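Local coordinates for protein (aminopeptidase) (Ochrobactrum anthropi, PDB 1B65) that probably acts as a serine aminopeptidase of the Ntn hydrolase class, removing N-terminal L-amino acids from peptides and also hydrolysing D-alanine esters and amides, at residues F39-I43 with N179-T184; A61-M66 with A166-S172. One frame throughout, in Å; residues are numbered along the deposited sequence.

Contact 1. Residues F39-I43 with N179-T184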
loop_
_atom_site.group_PDB
_atom_site.type_symbol
_atom_site.label_atom_id
_atom_site.label_comp_id
_atom_site.label_asym_id
_atom_site.label_seq_id
_atom_site.Cartn_x
_atom_site.Cartn_y
_atom_site.Cartn_z
ATOM N N PHE A 39 -14.521 7.424 29.064
ATOM C CA PHE A 39 -15.264 6.200 28.804
ATOM C C PHE A 39 -16.762 6.355 29.103
ATOM O O PHE A 39 -17.141 7.152 29.982
ATOM C CB PHE A 39 -14.824 5.063 29.740
ATOM C CG PHE A 39 -13.399 4.599 29.648
ATOM C CD1 PHE A 39 -12.921 3.914 28.532
ATOM C CD2 PHE A 39 -12.522 4.883 30.666
ATOM C CE1 PHE A 39 -11.614 3.481 28.490
ATOM C CE2 PHE A 39 -11.215 4.473 30.632
ATOM C CZ PHE A 39 -10.737 3.772 29.533
ATOM N N GLN A 40 -17.547 5.569 28.374
ATOM C CA GLN A 40 -18.965 5.406 28.694
ATOM C C GLN A 40 -19.150 3.890 28.783
ATOM O O GLN A 40 -18.779 3.198 27.815
ATOM C CB GLN A 40 -19.940 6.091 27.756
ATOM C CG GLN A 40 -21.372 5.565 27.896
ATOM C CD GLN A 40 -22.007 6.074 29.171
ATOM O OE1 GLN A 40 -21.360 6.334 30.185
ATOM N NE2 GLN A 40 -23.333 6.204 29.138
ATOM N N THR A 41 -19.637 3.367 29.904
ATOM C CA THR A 41 -19.723 1.901 30.044
ATOM C C THR A 41 -21.157 1.478 30.279
ATOM O O THR A 41 -21.787 1.996 31.220
ATOM C CB THR A 41 -18.829 1.506 31.237
ATOM O OG1 THR A 41 -17.460 1.888 30.944
ATOM C CG2 THR A 41 -18.882 -0.001 31.526
ATOM N N ILE A 42 -21.643 0.531 29.493
ATOM C CA ILE A 42 -23.028 0.068 29.622
ATOM C C ILE A 42 -23.015 -1.373 30.073
ATOM O O ILE A 42 -22.504 -2.228 29.333
ATOM C CB ILE A 42 -23.775 0.200 28.272
ATOM C CG1 ILE A 42 -23.780 1.662 27.805
ATOM C CG2 ILE A 42 -25.198 -0.338 28.409
ATOM C CD1 ILE A 42 -24.130 1.857 26.333
ATOM N N ILE A 43 -23.398 -1.672 31.329
ATOM C CA ILE A 43 -23.395 -3.069 31.752
ATOM C C ILE A 43 -24.808 -3.391 32.248
ATOM O O ILE A 43 -25.157 -2.878 33.320
ATOM C CB ILE A 43 -22.407 -3.354 32.899
ATOM C CG1 ILE A 43 -20.981 -3.188 32.353
ATOM C CG2 ILE A 43 -22.560 -4.801 33.388
ATOM C CD1 ILE A 43 -19.850 -3.445 33.315
ATOM N N ASN A 179 -13.256 -4.102 32.124
ATOM C CA ASN A 179 -14.581 -4.029 31.525
ATOM C C ASN A 179 -15.065 -2.598 31.467
ATOM O O ASN A 179 -15.976 -2.239 32.235
ATOM C CB ASN A 179 -15.619 -4.889 32.267
ATOM C CG ASN A 179 -15.208 -6.335 32.399
ATOM O OD1 ASN A 179 -14.315 -6.802 31.756
ATOM N ND2 ASN A 179 -15.880 -7.053 33.315
ATOM N N CYS A 180 -14.500 -1.773 30.568
ATOM C CA CYS A 180 -14.945 -0.390 30.516
ATOM C C CYS A 180 -14.850 0.161 29.095
ATOM O O CYS A 180 -14.013 -0.313 28.328
ATOM C CB CYS A 180 -14.109 0.493 31.456
ATOM S SG CYS A 180 -12.321 0.453 31.128
ATOM N N GLY A 181 -15.730 1.106 28.823
ATOM C CA GLY A 181 -15.696 1.749 27.494
ATOM C C GLY A 181 -15.990 0.704 26.437
ATOM O O GLY A 181 -16.837 -0.197 26.565
ATOM N N GLY A 182 -15.336 0.900 25.264
ATOM C CA GLY A 182 -15.490 -0.050 24.161
ATOM C C GLY A 182 -15.110 -1.466 24.553
ATOM O O GLY A 182 -15.483 -2.449 23.914
ATOM N N GLY A 183 -14.252 -1.685 25.545
ATOM C CA GLY A 183 -13.758 -2.955 25.993
ATOM C C GLY A 183 -14.724 -3.774 26.848
ATOM O O GLY A 183 -14.471 -4.927 27.149
ATOM N N THR A 184 -15.818 -3.159 27.260
ATOM C CA THR A 184 -16.748 -3.758 28.233
ATOM C C THR A 184 -17.091 -5.210 27.977
ATOM O O THR A 184 -16.967 -6.061 28.890
ATOM C CB THR A 184 -17.996 -2.870 28.340
ATOM O OG1 THR A 184 -17.624 -1.549 28.773
ATOM C CG2 THR A 184 -19.023 -3.466 29.324
#

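Contact 2. Residues A61-M66 with A166-S172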
loop_
_atom_site.group_PDB
_atom_site.type_symbol
_atom_site.label_atom_id
_atom_site.label_comp_id
_atom_site.label_asym_id
_atom_site.label_seq_id
_atom_site.Cartn_x
_atom_site.Cartn_y
_atom_site.Cartn_z
ATOM N N ALA A 61 -12.981 7.071 24.308
ATOM C CA ALA A 61 -12.568 8.223 23.491
ATOM C C ALA A 61 -11.176 8.661 23.923
ATOM O O ALA A 61 -10.875 8.697 25.109
ATOM C CB ALA A 61 -13.560 9.367 23.734
ATOM N N ILE A 62 -10.275 8.841 22.975
ATOM C CA ILE A 62 -8.917 9.305 23.297
ATOM C C ILE A 62 -8.763 10.650 22.586
ATOM O O ILE A 62 -8.808 10.690 21.346
ATOM C CB ILE A 62 -7.912 8.274 22.733
ATOM C CG1 ILE A 62 -8.169 6.902 23.387
ATOM C CG2 ILE A 62 -6.488 8.766 23.019
ATOM C CD1 ILE A 62 -7.797 5.749 22.488
ATOM N N LEU A 63 -8.497 11.725 23.290
ATOM C CA LEU A 63 -8.395 13.031 22.614
ATOM C C LEU A 63 -7.038 13.664 22.838
ATOM O O LEU A 63 -6.691 13.970 23.980
ATOM C CB LEU A 63 -9.422 13.953 23.267
ATOM C CG LEU A 63 -10.203 15.023 22.553
ATOM C CD1 LEU A 63 -10.467 16.259 23.434
ATOM C CD2 LEU A 63 -9.757 15.383 21.145
ATOM N N PRO A 64 -6.278 13.861 21.785
ATOM C CA PRO A 64 -4.972 14.527 21.873
ATOM C C PRO A 64 -5.159 16.030 22.056
ATOM O O PRO A 64 -6.202 16.567 21.663
ATOM C CB PRO A 64 -4.335 14.246 20.529
ATOM C CG PRO A 64 -5.200 13.252 19.826
ATOM C CD PRO A 64 -6.601 13.415 20.392
ATOM N N HIS A 65 -4.227 16.747 22.671
ATOM C CA HIS A 65 -4.279 18.189 22.875
ATOM C C HIS A 65 -5.630 18.605 23.420
ATOM O O HIS A 65 -6.289 19.528 22.937
ATOM C CB HIS A 65 -4.004 18.916 21.546
ATOM C CG HIS A 65 -2.622 18.655 21.030
ATOM N ND1 HIS A 65 -1.483 18.938 21.759
ATOM C CD2 HIS A 65 -2.215 18.172 19.824
ATOM C CE1 HIS A 65 -0.423 18.632 21.015
ATOM N NE2 HIS A 65 -0.838 18.162 19.868
ATOM N N MET A 66 -6.063 17.962 24.521
ATOM C CA MET A 66 -7.433 18.182 24.979
ATOM C C MET A 66 -7.706 19.584 25.472
ATOM O O MET A 66 -8.859 20.025 25.485
ATOM C CB MET A 66 -7.851 17.072 25.965
ATOM C CG MET A 66 -7.098 17.202 27.239
ATOM S SD MET A 66 -7.602 15.894 28.430
ATOM C CE MET A 66 -5.938 15.565 29.007
ATOM N N ALA A 166 -18.853 9.802 26.649
ATOM C CA ALA A 166 -17.442 9.394 26.636
ATOM C C ALA A 166 -16.551 10.572 26.266
ATOM O O ALA A 166 -15.514 10.789 26.899
ATOM C CB ALA A 166 -17.194 8.194 25.736
ATOM N N LEU A 167 -16.914 11.322 25.219
ATOM C CA LEU A 167 -16.147 12.470 24.778
ATOM C C LEU A 167 -16.073 13.558 25.841
ATOM O O LEU A 167 -15.025 14.181 26.079
ATOM C CB LEU A 167 -16.803 13.036 23.502
ATOM C CG LEU A 167 -16.634 12.092 22.280
ATOM C CD1 LEU A 167 -17.660 12.432 21.212
ATOM C CD2 LEU A 167 -15.212 12.243 21.735
ATOM N N ASP A 168 -17.198 13.835 26.492
ATOM C CA ASP A 168 -17.255 14.843 27.561
ATOM C C ASP A 168 -16.515 14.395 28.813
ATOM O O ASP A 168 -16.114 15.214 29.661
ATOM C CB ASP A 168 -18.732 15.137 27.890
ATOM C CG ASP A 168 -19.407 16.031 26.878
ATOM O OD1 ASP A 168 -18.803 16.703 26.032
ATOM O OD2 ASP A 168 -20.653 16.109 26.917
ATOM N N ASN A 169 -16.272 13.112 29.020
ATOM C CA ASN A 169 -15.572 12.598 30.180
ATOM C C ASN A 169 -14.060 12.518 29.985
ATOM O O ASN A 169 -13.394 11.993 30.885
ATOM C CB ASN A 169 -16.023 11.158 30.467
ATOM C CG ASN A 169 -17.330 11.071 31.232
ATOM O OD1 ASN A 169 -17.858 12.098 31.659
ATOM N ND2 ASN A 169 -17.783 9.818 31.337
ATOM N N VAL A 170 -13.519 12.883 28.826
ATOM C CA VAL A 170 -12.076 12.725 28.644
ATOM C C VAL A 170 -11.296 13.455 29.731
ATOM O O VAL A 170 -11.689 14.570 30.074
ATOM C CB VAL A 170 -11.515 13.127 27.280
ATOM C CG1 VAL A 170 -12.242 12.373 26.147
ATOM C CG2 VAL A 170 -11.571 14.611 27.042
ATOM N N ALA A 171 -10.222 12.848 30.235
ATOM C CA ALA A 171 -9.468 13.461 31.311
ATOM C C ALA A 171 -8.034 12.915 31.357
ATOM O O ALA A 171 -7.728 11.892 30.736
ATOM C CB ALA A 171 -10.094 13.095 32.676
ATOM N N SER A 172 -7.183 13.642 32.058
ATOM C CA SER A 172 -5.795 13.193 32.234
ATOM C C SER A 172 -5.743 12.244 33.441
ATOM O O SER A 172 -6.796 11.872 33.986
ATOM C CB SER A 172 -4.865 14.371 32.488
ATOM O OG SER A 172 -5.299 15.128 33.618
#

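Contact 1. Residues F39-I43 with N179-T184
Thr41 and Gly181 are joined by the one hydrogen bond that crosses this contact: Gly181 N reaches Thr41 OG1 at 2.8 Å, almost straight at 172°. The threonine's first torsion (chi1 -62°) puts OG1 anti to its carbonyl carbon and sends CG2 the other way, to lie 3.4 Å from Thr184 OG1. One residue earlier in the strand, Gln40 O receives a CA-H...O contact from Gly181 CA (3.4 Å). The Phe39 ring presents a face to Cys180, whose SG stands 4.0 Å from the ring centroid and 12° off its normal, a sulfur-aromatic contact. At the far end Ile43 CG1 packs on Thr184 CG2 at 3.6 Å. Gly181 O accepts both Thr184 OG1 (2.7 Å) and Thr184 N from the same face of its plane, which holds the turn from Gly181 to Thr184 closed. Farther out, Thr60 OG1 on the neighbouring strand bonds Gly182 N, and Lys192 NZ meets Asn179 OD1 and Thr184 O. The strand's other face carries Gln40, bonded to Asp162 of helix 160-168. One nearly straight bond thus gives the contact its direction, sulfur, ring and methyl packing surround it, and Thr60 and Lys192 add further anchorage.

Contact 2. Residues A61-M66 with A166-S172
Ala61 CB rests 4.0 Å from Ala166 O, a carbonyl oxygen that also receives a weak backbone bond from Asn169 N (3.2 Å) as helix 160-168 ends. No hydrogen bond links the two segments, and side-chain packing carries the contact. The same Ala61 methyl meets Leu167 CD2 at 3.9 Å: Leu167 does not set out toward the strand, yet its CD2 end comes near it. Val170, just past the helix, divides its two methyls along the strand. With CG1 anti to its own carbonyl carbon (chi1 -55°), that branch touches Ala61 CB at 4.1 Å, while CG2 meets Leu63 CD1, the two side chains crossing at about a right angle. Met66 SD lies farther off, 4.4 Å from Val170 CG2. From there the methionine bends at its last torsion (chi3 139°) and lays CE 3.8 Å from Ser172 CB, beside the backbone of the departing chain. Leu167 also packs on Thr118 and Trp121 of helix 111-125, and Met66 O is bonded by Arg125 NH2 from that helix. Ala171 makes a backbone bond with Val37 of the adjoining strand. Alternate residues of strand 56-63, Ala61 and Leu63, thus receive the end of a helix and the chain leaving it: a helix layer over a beta sheet, consistent with the alpha-beta-beta-alpha sandwich of Ntn hydrolases.

From the N terminus the chain first lays down strand 36-43, then its antiparallel neighbour 56-63, so the leading segments of both contacts share one mixed sheet. After strand 74-83 of the other sheet, strands 103-107 and 141-145 and the helices between, helix 160-168 and the chain just after it return to Ala61, Leu63 and Met66, closing the loop of contact 2. A few residues on, segment 179-184 returns to Phe39, Thr41 and Ile43 and closes the wider loop of contact 1, so contact 2 lies within it and the two do not cross. They also touch directly: Asn169 ND2 probably bonds Phe39 O, and Ala166 CB packs on Gln40 N. Together they attach helix 160-168 and the following loop to outermost strand 36-43 and its neighbour 56-63.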